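Local coordinates for titin (Homo sapiens, PDB 5JDE), which probably acts as a giant elastic scaffold of the muscle sarcomere, built largely from chains of immunoglobulin-like domains, and is classed as a protein serine/threonine kinase, at residues 91-96 and 162-167; 108-113 and 145-150; 176-181 and 200-205; 121-126 and 136-141. All coordinates share one frame; numbering follows the deposited sequence.

Contact 1: 91-96 and 162-167; sequences LHITKT and FVCGND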
loop_
_atom_site.group_PDB
_atom_site.type_symbol
_atom_site.label_atom_id
_atom_site.label_comp_id
_atom_site.label_asym_id
_atom_site.label_seq_id
_atom_site.Cartn_x
_atom_site.Cartn_y
_atom_site.Cartn_z
ATOM N N LEU A 91 -15.025 -9.022 -0.573
ATOM C CA LEU A 91 -13.928 -8.060 -0.503
ATOM C C LEU A 91 -13.959 -7.173 -1.722
ATOM O O LEU A 91 -14.047 -7.664 -2.849
ATOM C CB LEU A 91 -12.581 -8.776 -0.417
ATOM C CG LEU A 91 -12.412 -9.745 0.748
ATOM C CD1 LEU A 91 -11.008 -10.322 0.771
ATOM C CD2 LEU A 91 -12.732 -9.052 2.049
ATOM N N HIS A 92 -13.908 -5.864 -1.514
ATOM C CA HIS A 92 -13.779 -4.975 -2.650
ATOM C C HIS A 92 -13.093 -3.669 -2.261
ATOM O O HIS A 92 -12.915 -3.370 -1.083
ATOM C CB HIS A 92 -15.145 -4.694 -3.290
ATOM C CG HIS A 92 -16.140 -4.071 -2.366
ATOM N ND1 HIS A 92 -16.850 -4.802 -1.432
ATOM C CD2 HIS A 92 -16.579 -2.798 -2.256
ATOM C CE1 HIS A 92 -17.665 -3.998 -0.773
ATOM N NE2 HIS A 92 -17.519 -2.774 -1.249
ATOM N N ILE A 93 -12.700 -2.914 -3.275
ATOM C CA ILE A 93 -12.027 -1.645 -3.079
ATOM C C ILE A 93 -13.062 -0.525 -3.016
ATOM O O ILE A 93 -13.938 -0.410 -3.879
ATOM C CB ILE A 93 -11.018 -1.427 -4.205
ATOM C CG1 ILE A 93 -9.970 -2.538 -4.127
ATOM C CG2 ILE A 93 -10.390 -0.028 -4.113
ATOM C CD1 ILE A 93 -9.166 -2.732 -5.366
ATOM N N THR A 94 -12.977 0.288 -1.972
ATOM C CA THR A 94 -13.982 1.316 -1.744
ATOM C C THR A 94 -13.518 2.710 -2.114
ATOM O O THR A 94 -14.313 3.642 -2.124
ATOM C CB THR A 94 -14.424 1.334 -0.278
ATOM O OG1 THR A 94 -13.283 1.585 0.550
ATOM C CG2 THR A 94 -15.057 -0.016 0.102
ATOM N N LYS A 95 -12.232 2.864 -2.407
ATOM C CA LYS A 95 -11.742 4.138 -2.898
ATOM C C LYS A 95 -10.524 3.937 -3.788
ATOM O O LYS A 95 -9.624 3.149 -3.478
ATOM C CB LYS A 95 -11.412 5.091 -1.752
ATOM C CG LYS A 95 -12.001 6.480 -1.988
ATOM C CD LYS A 95 -11.429 7.541 -1.067
ATOM C CE LYS A 95 -11.614 7.169 0.393
ATOM N NZ LYS A 95 -13.016 7.412 0.860
ATOM N N THR A 96 -10.523 4.666 -4.897
ATOM C CA THR A 96 -9.496 4.543 -5.930
ATOM C C THR A 96 -8.206 5.215 -5.522
ATOM O O THR A 96 -8.155 5.897 -4.507
ATOM C CB THR A 96 -9.987 5.138 -7.245
ATOM O OG1 THR A 96 -10.378 6.501 -7.032
ATOM C CG2 THR A 96 -11.191 4.345 -7.753
ATOM N N PHE A 162 -3.193 -2.378 -6.787
ATOM C CA PHE A 162 -3.530 -3.045 -5.554
ATOM C C PHE A 162 -4.623 -4.083 -5.830
ATOM O O PHE A 162 -5.598 -3.786 -6.496
ATOM C CB PHE A 162 -4.012 -2.063 -4.489
ATOM C CG PHE A 162 -4.260 -2.709 -3.150
ATOM C CD1 PHE A 162 -5.533 -3.092 -2.771
ATOM C CD2 PHE A 162 -3.209 -2.964 -2.289
ATOM C CE1 PHE A 162 -5.751 -3.689 -1.553
ATOM C CE2 PHE A 162 -3.418 -3.556 -1.069
ATOM C CZ PHE A 162 -4.700 -3.928 -0.692
ATOM N N VAL A 163 -4.435 -5.295 -5.332
ATOM C CA VAL A 163 -5.408 -6.357 -5.575
ATOM C C VAL A 163 -6.149 -6.688 -4.281
ATOM O O VAL A 163 -5.537 -6.924 -3.245
ATOM C CB VAL A 163 -4.759 -7.631 -6.136
ATOM C CG1 VAL A 163 -5.825 -8.736 -6.332
ATOM C CG2 VAL A 163 -4.094 -7.336 -7.466
ATOM N N CYS A 164 -7.466 -6.754 -4.371
ATOM C CA CYS A 164 -8.294 -6.977 -3.196
ATOM C C CYS A 164 -9.386 -8.011 -3.491
ATOM O O CYS A 164 -10.367 -7.704 -4.159
ATOM C CB CYS A 164 -8.910 -5.657 -2.755
ATOM S SG CYS A 164 -9.963 -5.801 -1.309
ATOM N N GLY A 165 -9.210 -9.231 -3.002
ATOM C CA GLY A 165 -10.054 -10.321 -3.464
ATOM C C GLY A 165 -9.951 -10.389 -4.982
ATOM O O GLY A 165 -8.859 -10.522 -5.535
ATOM N N ASN A 166 -11.093 -10.256 -5.653
ATOM C CA ASN A 166 -11.149 -10.284 -7.103
ATOM C C ASN A 166 -11.204 -8.889 -7.685
ATOM O O ASN A 166 -11.360 -8.720 -8.889
ATOM C CB ASN A 166 -12.367 -11.081 -7.571
ATOM C CG ASN A 166 -12.225 -12.551 -7.304
ATOM O OD1 ASN A 166 -13.039 -13.144 -6.592
ATOM N ND2 ASN A 166 -11.188 -13.157 -7.871
ATOM N N ASP A 167 -11.082 -7.896 -6.814
ATOM C CA ASP A 167 -11.145 -6.502 -7.216
ATOM C C ASP A 167 -9.719 -5.985 -7.404
ATOM O O ASP A 167 -8.786 -6.476 -6.766
ATOM C CB ASP A 167 -11.879 -5.673 -6.165
ATOM C CG ASP A 167 -12.466 -4.389 -6.732
ATOM O OD1 ASP A 167 -12.209 -4.084 -7.925
ATOM O OD2 ASP A 167 -13.187 -3.686 -5.985
HETATM O O HOH W 1 -13.823 -9.974 -4.381
#
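Ile93 donates its backbone N-H to Asp167, and this is the hydrogen bond that joins 91-96 directly to 162-167. Ile93 N lies 2.9 Å from Asp167 OD2 with an almost linear N-H...O angle of 176°, reaching the anti side of the carboxylate from 34° out of its plane. Asp167 can offer that oxygen because its CG stands anti to the backbone N (chi1 -157°), which carries the short carboxylate across to Ile93 N. A second polar link is a water that donates to Leu91 O at 2.8 Å and accepts from Asn166 N at 3.0 Å. In this I-set immunoglobulin domain, segment 91-96 holds an edge strand of one sheet, and 162-167 is the hairpin between the last two strands of the other. The hairpin closes in a type II' turn from Cys164 to Asp167, where Gly165, with positive phi, fits the backbone shape, and Leu91 CB approaches Gly165 CA to 4.2 Å. The remaining contacts are apolar. Ile93 CG1 rests 3.6 Å from Cys164 CB, and Ile93 CD1 comes to the edge of the Phe162 ring, 4.5 Å from Phe162 CD1. Cys164 turns its SG toward Leu91 CB at 4.1 Å. Small, weakly polar cysteine fits between these larger aliphatic neighbours, while Phe162 continues inward to Trp123 and His145.

Contact 2: 108-113 and 145-150; sequences ASFECE and HQLIIM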
loop_
_atom_site.group_PDB
_atom_site.type_symbol
_atom_site.label_atom_id
_atom_site.label_comp_id
_atom_site.label_asym_id
_atom_site.label_seq_id
_atom_site.Cartn_x
_atom_site.Cartn_y
_atom_site.Cartn_z
ATOM N N ALA A 108 7.390 8.574 -2.677
ATOM C CA ALA A 108 6.087 8.506 -3.301
ATOM C C ALA A 108 5.225 7.546 -2.493
ATOM O O ALA A 108 5.742 6.610 -1.891
ATOM C CB ALA A 108 6.208 8.039 -4.748
ATOM N N SER A 109 3.918 7.771 -2.467
ATOM C CA SER A 109 3.038 6.848 -1.749
ATOM C C SER A 109 1.710 6.671 -2.457
ATOM O O SER A 109 1.115 7.644 -2.915
ATOM C CB SER A 109 2.796 7.328 -0.322
ATOM O OG SER A 109 2.203 8.616 -0.326
ATOM N N PHE A 110 1.262 5.421 -2.561
ATOM C CA PHE A 110 -0.093 5.130 -3.038
ATOM C C PHE A 110 -0.909 4.655 -1.862
ATOM O O PHE A 110 -0.375 3.975 -0.981
ATOM C CB PHE A 110 -0.107 4.054 -4.112
ATOM C CG PHE A 110 0.491 4.487 -5.420
ATOM C CD1 PHE A 110 -0.244 5.256 -6.313
ATOM C CD2 PHE A 110 1.768 4.112 -5.759
ATOM C CE1 PHE A 110 0.292 5.639 -7.520
ATOM C CE2 PHE A 110 2.313 4.498 -6.960
ATOM C CZ PHE A 110 1.579 5.262 -7.841
ATOM N N GLU A 111 -2.189 5.013 -1.859
ATOM C CA GLU A 111 -3.124 4.590 -0.808
ATOM C C GLU A 111 -4.435 4.114 -1.413
ATOM O O GLU A 111 -4.970 4.739 -2.331
ATOM C CB GLU A 111 -3.406 5.744 0.169
ATOM C CG GLU A 111 -2.209 6.214 0.986
ATOM C CD GLU A 111 -1.312 7.205 0.244
ATOM O OE1 GLU A 111 -1.620 7.560 -0.915
ATOM O OE2 GLU A 111 -0.287 7.627 0.820
ATOM N N CYS A 112 -4.981 3.023 -0.897
ATOM C CA CYS A 112 -6.355 2.709 -1.253
ATOM C C CYS A 112 -7.091 2.145 -0.055
ATOM O O CYS A 112 -6.479 1.656 0.909
ATOM C CB CYS A 112 -6.416 1.736 -2.420
ATOM S SG CYS A 112 -5.758 0.134 -2.022
ATOM N N GLU A 113 -8.408 2.231 -0.122
ATOM C CA GLU A 113 -9.248 1.756 0.966
ATOM C C GLU A 113 -9.992 0.491 0.520
ATOM O O GLU A 113 -10.448 0.414 -0.629
ATOM C CB GLU A 113 -10.213 2.850 1.403
ATOM C CG GLU A 113 -9.521 3.980 2.161
ATOM C CD GLU A 113 -10.496 4.931 2.832
ATOM O OE1 GLU A 113 -11.719 4.787 2.620
ATOM O OE2 GLU A 113 -10.036 5.818 3.583
ATOM N N HIS A 145 -4.791 0.792 2.867
ATOM C CA HIS A 145 -3.573 0.104 2.470
ATOM C C HIS A 145 -2.688 1.077 1.734
ATOM O O HIS A 145 -3.144 1.752 0.821
ATOM C CB HIS A 145 -3.868 -1.105 1.589
ATOM C CG HIS A 145 -4.531 -2.222 2.315
ATOM N ND1 HIS A 145 -3.908 -3.433 2.553
ATOM C CD2 HIS A 145 -5.764 -2.322 2.865
ATOM C CE1 HIS A 145 -4.725 -4.219 3.223
ATOM N NE2 HIS A 145 -5.860 -3.571 3.425
ATOM N N GLN A 146 -1.429 1.115 2.135
ATOM C CA GLN A 146 -0.481 2.093 1.620
ATOM C C GLN A 146 0.784 1.449 1.068
ATOM O O GLN A 146 1.385 0.581 1.706
ATOM C CB GLN A 146 -0.146 3.072 2.744
ATOM C CG GLN A 146 0.529 4.365 2.352
ATOM C CD GLN A 146 0.580 5.316 3.540
ATOM O OE1 GLN A 146 0.021 5.019 4.602
ATOM N NE2 GLN A 146 1.227 6.461 3.368
ATOM N N LEU A 147 1.197 1.893 -0.114
ATOM C CA LEU A 147 2.484 1.504 -0.652
ATOM C C LEU A 147 3.408 2.703 -0.614
ATOM O O LEU A 147 3.067 3.757 -1.137
ATOM C CB LEU A 147 2.350 0.997 -2.082
ATOM C CG LEU A 147 3.698 0.840 -2.805
ATOM C CD1 LEU A 147 4.517 -0.310 -2.219
ATOM C CD2 LEU A 147 3.492 0.631 -4.277
ATOM N N ILE A 148 4.568 2.545 0.006
ATOM C CA ILE A 148 5.559 3.626 0.058
ATOM C C ILE A 148 6.761 3.266 -0.785
ATOM O O ILE A 148 7.368 2.207 -0.608
ATOM C CB ILE A 148 6.040 3.914 1.502
ATOM C CG1 ILE A 148 4.861 4.015 2.474
ATOM C CG2 ILE A 148 6.912 5.178 1.540
ATOM C CD1 ILE A 148 4.047 5.252 2.304
ATOM N N ILE A 149 7.120 4.158 -1.694
ATOM C CA ILE A 149 8.311 3.981 -2.501
ATOM C C ILE A 149 9.302 5.090 -2.145
ATOM O O ILE A 149 9.046 6.258 -2.418
ATOM C CB ILE A 149 7.979 4.040 -3.998
ATOM C CG1 ILE A 149 6.944 2.967 -4.363
ATOM C CG2 ILE A 149 9.230 3.911 -4.831
ATOM C CD1 ILE A 149 6.219 3.230 -5.677
ATOM N N MET A 150 10.414 4.727 -1.522
ATOM C CA MET A 150 11.370 5.714 -1.040
ATOM C C MET A 150 12.470 5.950 -2.072
ATOM O O MET A 150 12.661 5.132 -2.974
ATOM C CB MET A 150 11.955 5.262 0.299
ATOM C CG MET A 150 10.876 5.056 1.393
ATOM S SD MET A 150 11.575 4.946 3.042
ATOM C CE MET A 150 10.099 4.779 4.042
#
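Gln146 and Glu111 run side by side from neighbouring strands, pointing the same way, and the glutamine can be followed outward. Its CB sits 3.8 Å from Phe110 O. CG, set anti to the backbone N (chi1 -165°), lies against Glu111 CG at 3.6 Å, so the aliphatic parts of the two chains cover each other. Beyond CG the glutamine stays extended; its CD approaches Glu111 OE2 to 3.7 Å, and NE2 ends 3.2 Å from that same oxygen, with amide and carboxylate planes 49° apart. Glu111 bends at chi2 to bring its carboxylate back along its own strand, where Ser109 OG donates to OE2 on the syn side.

The backbones beneath form a regular antiparallel pair at the centre of one sheet of the immunoglobulin sandwich. Ala108 with Ile149, Phe110 with Leu147 and Cys112 with His145 are hydrogen-bonded pairs, each joined by two N-H...O bonds; the shortest are Leu147 N to Phe110 O and His145 N to Cys112 O, both 2.7 Å. The non-hydrogen-bonded pairs, Ser109 with Ile148 and Glu111 with Gln146, turn their side chains to the other face, where Ile148 CD1 touches Ser109 CB at 3.6 Å.

Phe110, Leu147 and Ile149 point into the sandwich: Phe110 CD2 lies 4.2 Å from Leu147 CD2, and Ile149 CD1 meets the edge of the Phe110 ring. Alternation thus gives a largely apolar inner side, with His145, bonded to Ser121, the polar exception, and a more polar outer side apart from Ile148. The bond from Ser109 probably helps to hold the Glu111 carboxylate in place.

Contact 3: 176-181 and 200-205; sequences TPIMIT and TVNYEG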
loop_
_atom_site.group_PDB
_atom_site.type_symbol
_atom_site.label_atom_id
_atom_site.label_comp_id
_atom_site.label_asym_id
_atom_site.label_seq_id
_atom_site.Cartn_x
_atom_site.Cartn_y
_atom_site.Cartn_z
ATOM N N THR A 176 9.895 12.700 -11.774
ATOM C CA THR A 176 10.450 13.811 -12.556
ATOM C C THR A 176 11.932 14.066 -12.242
ATOM O O THR A 176 12.301 14.213 -11.079
ATOM C CB THR A 176 9.667 15.118 -12.304
ATOM O OG1 THR A 176 8.264 14.845 -12.272
ATOM C CG2 THR A 176 9.950 16.104 -13.417
ATOM N N PRO A 177 12.785 14.139 -13.278
ATOM C CA PRO A 177 14.213 14.304 -12.991
ATOM C C PRO A 177 14.573 15.637 -12.311
ATOM O O PRO A 177 13.974 16.684 -12.570
ATOM C CB PRO A 177 14.856 14.223 -14.382
ATOM C CG PRO A 177 13.791 14.699 -15.314
ATOM C CD PRO A 177 12.514 14.135 -14.727
ATOM N N ILE A 178 15.558 15.575 -11.425
ATOM C CA ILE A 178 16.163 16.775 -10.870
ATOM C C ILE A 178 16.967 17.467 -11.971
ATOM O O ILE A 178 17.637 16.806 -12.756
ATOM C CB ILE A 178 17.083 16.445 -9.679
ATOM C CG1 ILE A 178 16.253 15.968 -8.489
ATOM C CG2 ILE A 178 17.921 17.657 -9.283
ATOM C CD1 ILE A 178 17.080 15.308 -7.403
ATOM N N MET A 179 16.855 18.787 -12.052
ATOM C CA MET A 179 17.689 19.565 -12.967
ATOM C C MET A 179 18.451 20.633 -12.198
ATOM O O MET A 179 17.897 21.295 -11.317
ATOM C CB MET A 179 16.848 20.197 -14.075
ATOM C CG MET A 179 16.342 19.185 -15.103
ATOM S SD MET A 179 15.785 19.947 -16.633
ATOM C CE MET A 179 17.295 20.745 -17.188
ATOM N N ILE A 180 19.734 20.755 -12.516
ATOM C CA ILE A 180 20.580 21.801 -11.977
ATOM C C ILE A 180 20.425 23.011 -12.876
ATOM O O ILE A 180 20.918 23.027 -14.005
ATOM C CB ILE A 180 22.040 21.350 -11.901
ATOM C CG1 ILE A 180 22.131 20.087 -11.035
ATOM C CG2 ILE A 180 22.922 22.486 -11.372
ATOM C CD1 ILE A 180 23.525 19.569 -10.805
ATOM N N THR A 181 19.693 24.005 -12.395
ATOM C CA THR A 181 19.340 25.127 -13.239
ATOM C C THR A 181 20.531 26.100 -13.248
ATOM O O THR A 181 20.997 26.511 -14.319
ATOM C CB THR A 181 18.038 25.795 -12.767
ATOM O OG1 THR A 181 18.166 26.157 -11.390
ATOM C CG2 THR A 181 16.894 24.821 -12.882
ATOM N N THR A 200 21.636 25.986 -8.016
ATOM C CA THR A 200 20.191 26.019 -7.885
ATOM C C THR A 200 19.610 24.773 -8.533
ATOM O O THR A 200 20.084 24.340 -9.573
ATOM C CB THR A 200 19.599 27.265 -8.538
ATOM O OG1 THR A 200 20.340 28.413 -8.110
ATOM C CG2 THR A 200 18.156 27.427 -8.133
ATOM N N VAL A 201 18.589 24.188 -7.922
ATOM C CA VAL A 201 17.929 23.049 -8.548
ATOM C C VAL A 201 16.454 23.366 -8.755
ATOM O O VAL A 201 15.988 24.429 -8.347
ATOM C CB VAL A 201 18.076 21.773 -7.712
ATOM C CG1 VAL A 201 19.540 21.427 -7.559
ATOM C CG2 VAL A 201 17.411 21.945 -6.362
ATOM N N ASN A 202 15.720 22.444 -9.375
ATOM C CA ASN A 202 14.327 22.716 -9.726
ATOM C C ASN A 202 13.314 22.279 -8.664
ATOM O O ASN A 202 12.164 22.704 -8.705
ATOM C CB ASN A 202 13.979 22.067 -11.075
ATOM C CG ASN A 202 14.275 20.571 -11.114
ATOM O OD1 ASN A 202 15.093 20.064 -10.344
ATOM N ND2 ASN A 202 13.618 19.863 -12.029
ATOM N N TYR A 203 13.740 21.464 -7.701
ATOM C CA TYR A 203 12.830 20.975 -6.663
ATOM C C TYR A 203 13.402 21.179 -5.268
ATOM O O TYR A 203 14.611 21.227 -5.085
ATOM C CB TYR A 203 12.503 19.486 -6.876
ATOM C CG TYR A 203 11.772 19.216 -8.173
ATOM C CD1 TYR A 203 10.558 19.830 -8.437
ATOM C CD2 TYR A 203 12.303 18.367 -9.141
ATOM C CE1 TYR A 203 9.888 19.608 -9.613
ATOM C CE2 TYR A 203 11.628 18.132 -10.327
ATOM C CZ TYR A 203 10.420 18.761 -10.553
ATOM O OH TYR A 203 9.720 18.560 -11.720
ATOM N N GLU A 204 12.512 21.290 -4.289
ATOM C CA GLU A 204 12.898 21.458 -2.895
ATOM C C GLU A 204 12.797 20.124 -2.168
ATOM O O GLU A 204 11.978 19.281 -2.527
ATOM C CB GLU A 204 12.008 22.495 -2.206
ATOM C CG GLU A 204 11.351 23.489 -3.159
ATOM C CD GLU A 204 10.064 22.946 -3.775
ATOM O OE1 GLU A 204 9.225 22.413 -3.021
ATOM O OE2 GLU A 204 9.898 23.042 -5.012
ATOM N N GLY A 205 13.630 19.932 -1.150
ATOM C CA GLY A 205 13.561 18.737 -0.331
ATOM C C GLY A 205 14.127 17.499 -0.999
ATOM O O GLY A 205 13.754 16.380 -0.665
#
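Asn202 CG sits between its backbone N and carbonyl carbon (chi1 55°), and this rotation swings the amide against the backbone of 177-179. Tyr203 CG instead stands anti to its carbonyl carbon (chi1 -63°) and sends the phenol to Thr176. The contact lies where one immunoglobulin domain passes into the next: Thr176 ends the last strand of the preceding domain, and Ile180 pairs antiparallel with Val201, in the first sheet of the following I-set domain.

Asparagine suits the junction because a single amide can both give and take a hydrogen bond. ND2 donates to Pro177 O, a carbonyl that lies in the amide plane, over 3.2 Å in an almost straight bond. OD1 accepts from Met179 N at 2.8 Å, although that donor stands above the plane of the Asn202 C=O, 53° out of it. The linker peptide is therefore held by both the nitrogen and the oxygen of one amide. A weak bond from Asn202 N to Met179 O and a firmer one from Thr181 N to Thr200 O, 2.9 Å, carry the link onward.

The apolar pair is Ile178 and Val201, Ile178 CG2 lying 4.4 Å from Val201 CB; beneath them Phe249 packs on Val201 and Ala251 on Ile178. Ile178 N also binds Glu104 of the preceding domain. At the Thr176 end the ring of Tyr203 meets Pro177 O and Thr176 edge-on, its CE2 3.6 Å from Pro177 O.

Contact 4: 121-126 and 136-141; sequences SMWLKN and FKIVVQ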
loop_
_atom_site.group_PDB
_atom_site.type_symbol
_atom_site.label_atom_id
_atom_site.label_comp_id
_atom_site.label_asym_id
_atom_site.label_seq_id
_atom_site.Cartn_x
_atom_site.Cartn_y
_atom_site.Cartn_z
ATOM N N SER A 121 -2.206 -7.450 2.202
ATOM C CA SER A 121 -1.709 -6.487 1.226
ATOM C C SER A 121 -1.197 -7.214 -0.003
ATOM O O SER A 121 -0.500 -8.213 0.120
ATOM C CB SER A 121 -0.593 -5.622 1.804
ATOM O OG SER A 121 -1.121 -4.616 2.641
ATOM N N MET A 122 -1.547 -6.710 -1.180
ATOM C CA MET A 122 -1.077 -7.279 -2.438
ATOM C C MET A 122 -0.825 -6.185 -3.477
ATOM O O MET A 122 -1.764 -5.639 -4.065
ATOM C CB MET A 122 -2.092 -8.300 -2.980
ATOM C CG MET A 122 -1.683 -8.914 -4.315
ATOM S SD MET A 122 -0.038 -9.660 -4.301
ATOM C CE MET A 122 -0.227 -10.861 -2.994
ATOM N N TRP A 123 0.443 -5.859 -3.704
ATOM C CA TRP A 123 0.792 -4.749 -4.591
ATOM C C TRP A 123 1.578 -5.248 -5.792
ATOM O O TRP A 123 2.457 -6.073 -5.632
ATOM C CB TRP A 123 1.615 -3.688 -3.840
ATOM C CG TRP A 123 0.852 -2.896 -2.807
ATOM C CD1 TRP A 123 0.751 -3.168 -1.477
ATOM C CD2 TRP A 123 0.113 -1.685 -3.025
ATOM N NE1 TRP A 123 -0.007 -2.201 -0.849
ATOM C CE2 TRP A 123 -0.405 -1.281 -1.780
ATOM C CE3 TRP A 123 -0.159 -0.908 -4.151
ATOM C CZ2 TRP A 123 -1.175 -0.128 -1.629
ATOM C CZ3 TRP A 123 -0.919 0.231 -3.998
ATOM C CH2 TRP A 123 -1.405 0.619 -2.748
ATOM N N LEU A 124 1.252 -4.741 -6.984
ATOM C CA LEU A 124 1.937 -5.123 -8.214
ATOM C C LEU A 124 2.609 -3.902 -8.854
ATOM O O LEU A 124 2.090 -2.783 -8.775
ATOM C CB LEU A 124 0.961 -5.753 -9.208
ATOM C CG LEU A 124 -0.039 -6.781 -8.623
ATOM C CD1 LEU A 124 -0.911 -7.394 -9.706
ATOM C CD2 LEU A 124 0.718 -7.851 -7.874
ATOM N N LYS A 125 3.753 -4.126 -9.491
ATOM C CA LYS A 125 4.401 -3.110 -10.332
ATOM C C LYS A 125 4.461 -3.653 -11.748
ATOM O O LYS A 125 5.133 -4.646 -11.990
ATOM C CB LYS A 125 5.808 -2.765 -9.840
ATOM C CG LYS A 125 6.596 -1.832 -10.795
ATOM C CD LYS A 125 8.038 -1.585 -10.295
ATOM C CE LYS A 125 8.858 -0.778 -11.303
ATOM N NZ LYS A 125 10.233 -0.428 -10.790
ATOM N N ASN A 126 3.722 -3.033 -12.665
ATOM C CA ASN A 126 3.609 -3.537 -14.025
ATOM C C ASN A 126 3.265 -5.028 -14.041
ATOM O O ASN A 126 3.901 -5.805 -14.746
ATOM C CB ASN A 126 4.913 -3.276 -14.808
ATOM C CG ASN A 126 5.207 -1.786 -14.988
ATOM O OD1 ASN A 126 4.297 -0.957 -14.993
ATOM N ND2 ASN A 126 6.483 -1.447 -15.151
ATOM N N PHE A 136 10.553 -0.401 -1.099
ATOM C CA PHE A 136 9.099 -0.510 -1.079
ATOM C C PHE A 136 8.612 -0.827 0.315
ATOM O O PHE A 136 8.916 -1.890 0.852
ATOM C CB PHE A 136 8.616 -1.600 -2.041
ATOM C CG PHE A 136 8.892 -1.303 -3.482
ATOM C CD1 PHE A 136 8.105 -0.399 -4.181
ATOM C CD2 PHE A 136 9.937 -1.923 -4.143
ATOM C CE1 PHE A 136 8.360 -0.121 -5.511
ATOM C CE2 PHE A 136 10.202 -1.643 -5.471
ATOM C CZ PHE A 136 9.408 -0.742 -6.158
ATOM N N LYS A 137 7.875 0.108 0.902
ATOM C CA LYS A 137 7.275 -0.091 2.212
ATOM C C LYS A 137 5.761 -0.287 2.082
ATOM O O LYS A 137 5.058 0.534 1.489
ATOM C CB LYS A 137 7.589 1.091 3.130
ATOM C CG LYS A 137 7.040 0.958 4.542
ATOM C CD LYS A 137 7.402 2.173 5.395
ATOM C CE LYS A 137 6.698 2.131 6.746
ATOM N NZ LYS A 137 7.101 0.932 7.532
ATOM N N ILE A 138 5.277 -1.387 2.648
ATOM C CA ILE A 138 3.850 -1.719 2.680
ATOM C C ILE A 138 3.279 -1.383 4.049
ATOM O O ILE A 138 3.812 -1.832 5.062
ATOM C CB ILE A 138 3.616 -3.215 2.406
ATOM C CG1 ILE A 138 4.354 -3.666 1.143
ATOM C CG2 ILE A 138 2.146 -3.527 2.293
ATOM C CD1 ILE A 138 3.817 -3.078 -0.118
ATOM N N VAL A 139 2.212 -0.591 4.100
ATOM C CA VAL A 139 1.588 -0.310 5.391
ATOM C C VAL A 139 0.110 -0.650 5.332
ATOM O O VAL A 139 -0.521 -0.476 4.294
ATOM C CB VAL A 139 1.756 1.159 5.822
ATOM C CG1 VAL A 139 1.270 1.352 7.254
ATOM C CG2 VAL A 139 3.201 1.588 5.694
ATOM N N VAL A 140 -0.426 -1.169 6.435
ATOM C CA VAL A 140 -1.865 -1.371 6.569
ATOM C C VAL A 140 -2.355 -0.632 7.812
ATOM O O VAL A 140 -1.818 -0.805 8.907
ATOM C CB VAL A 140 -2.252 -2.850 6.691
ATOM C CG1 VAL A 140 -3.773 -2.988 6.699
ATOM C CG2 VAL A 140 -1.644 -3.662 5.572
ATOM N N GLN A 141 -3.355 0.219 7.634
ATOM C CA GLN A 141 -3.965 0.905 8.767
ATOM C C GLN A 141 -5.475 0.670 8.711
ATOM O O GLN A 141 -6.204 1.397 8.034
ATOM C CB GLN A 141 -3.625 2.400 8.748
ATOM C CG GLN A 141 -2.137 2.688 8.923
ATOM C CD GLN A 141 -1.763 4.128 8.599
ATOM O OE1 GLN A 141 -2.515 4.850 7.942
ATOM N NE2 GLN A 141 -0.595 4.553 9.068
HETATM O O HOH W 2 -0.738 -2.225 1.990
#
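Trp123 presents the pyrrole side of its indole to Ile138, whose CD1 approaches Trp123 CD1 to 3.4 Å obliquely, while water 2 sits at the ring edge, in its plane. That water accepts from Trp123 NE1 at 2.9 Å and donates to Val139 O at 2.9 Å; its approach to Ser121 OG is doubtfully short. The indole N-H, otherwise costly to bury, is thereby satisfied through a bridge to Val139 of the facing sheet. The other aromatic ring, that of Phe136, is met obliquely by Lys125 CD, 4.4 Å from Phe136 CZ; the extended lysine lends its methylenes here and carries NZ on to Glu155 O.

These side chains join the two sheets of the I-set sandwich, since 123-125 belongs to one and 136-141 is an edge strand of the other. Tryptophan is the characteristic core residue of immunoglobulin domains, and Phe162 meets it edge-to-face.

Ile138 brings both branches to the contact. With chi1 -51° and chi2 -68° its CD1 is turned to the indole, whereas CG2 packs tightly on Ser121 CB at 3.5 Å. Serine is small, which is consistent with so close an approach, and its OG hydrogen-bonds His145 ND1 while Val140 CG2 flanks it.

Overall arrangement
Contacts 1, 2 and 4 belong to one I-set domain, the middle one of three, whereas contact 3 lies at its far end, where the chain enters the next domain. Contact 2 is the centre of one sheet; its strand 108-114 adjoins the edge strand of contact 1 through Thr94 N and Glu113 O, 2.9 Å apart, and its strand 144-149 adjoins strand 136-141 of contact 4. The centres of contacts 2 and 4 are about 7 Å apart, those of contacts 1 and 2 about 14 Å. The ring of Phe162 is shared by contacts 1, 2 and 4. Contact 3 stands apart: its centre is about 36 Å from the centre of contact 1 and about 24 Å from that of contact 2.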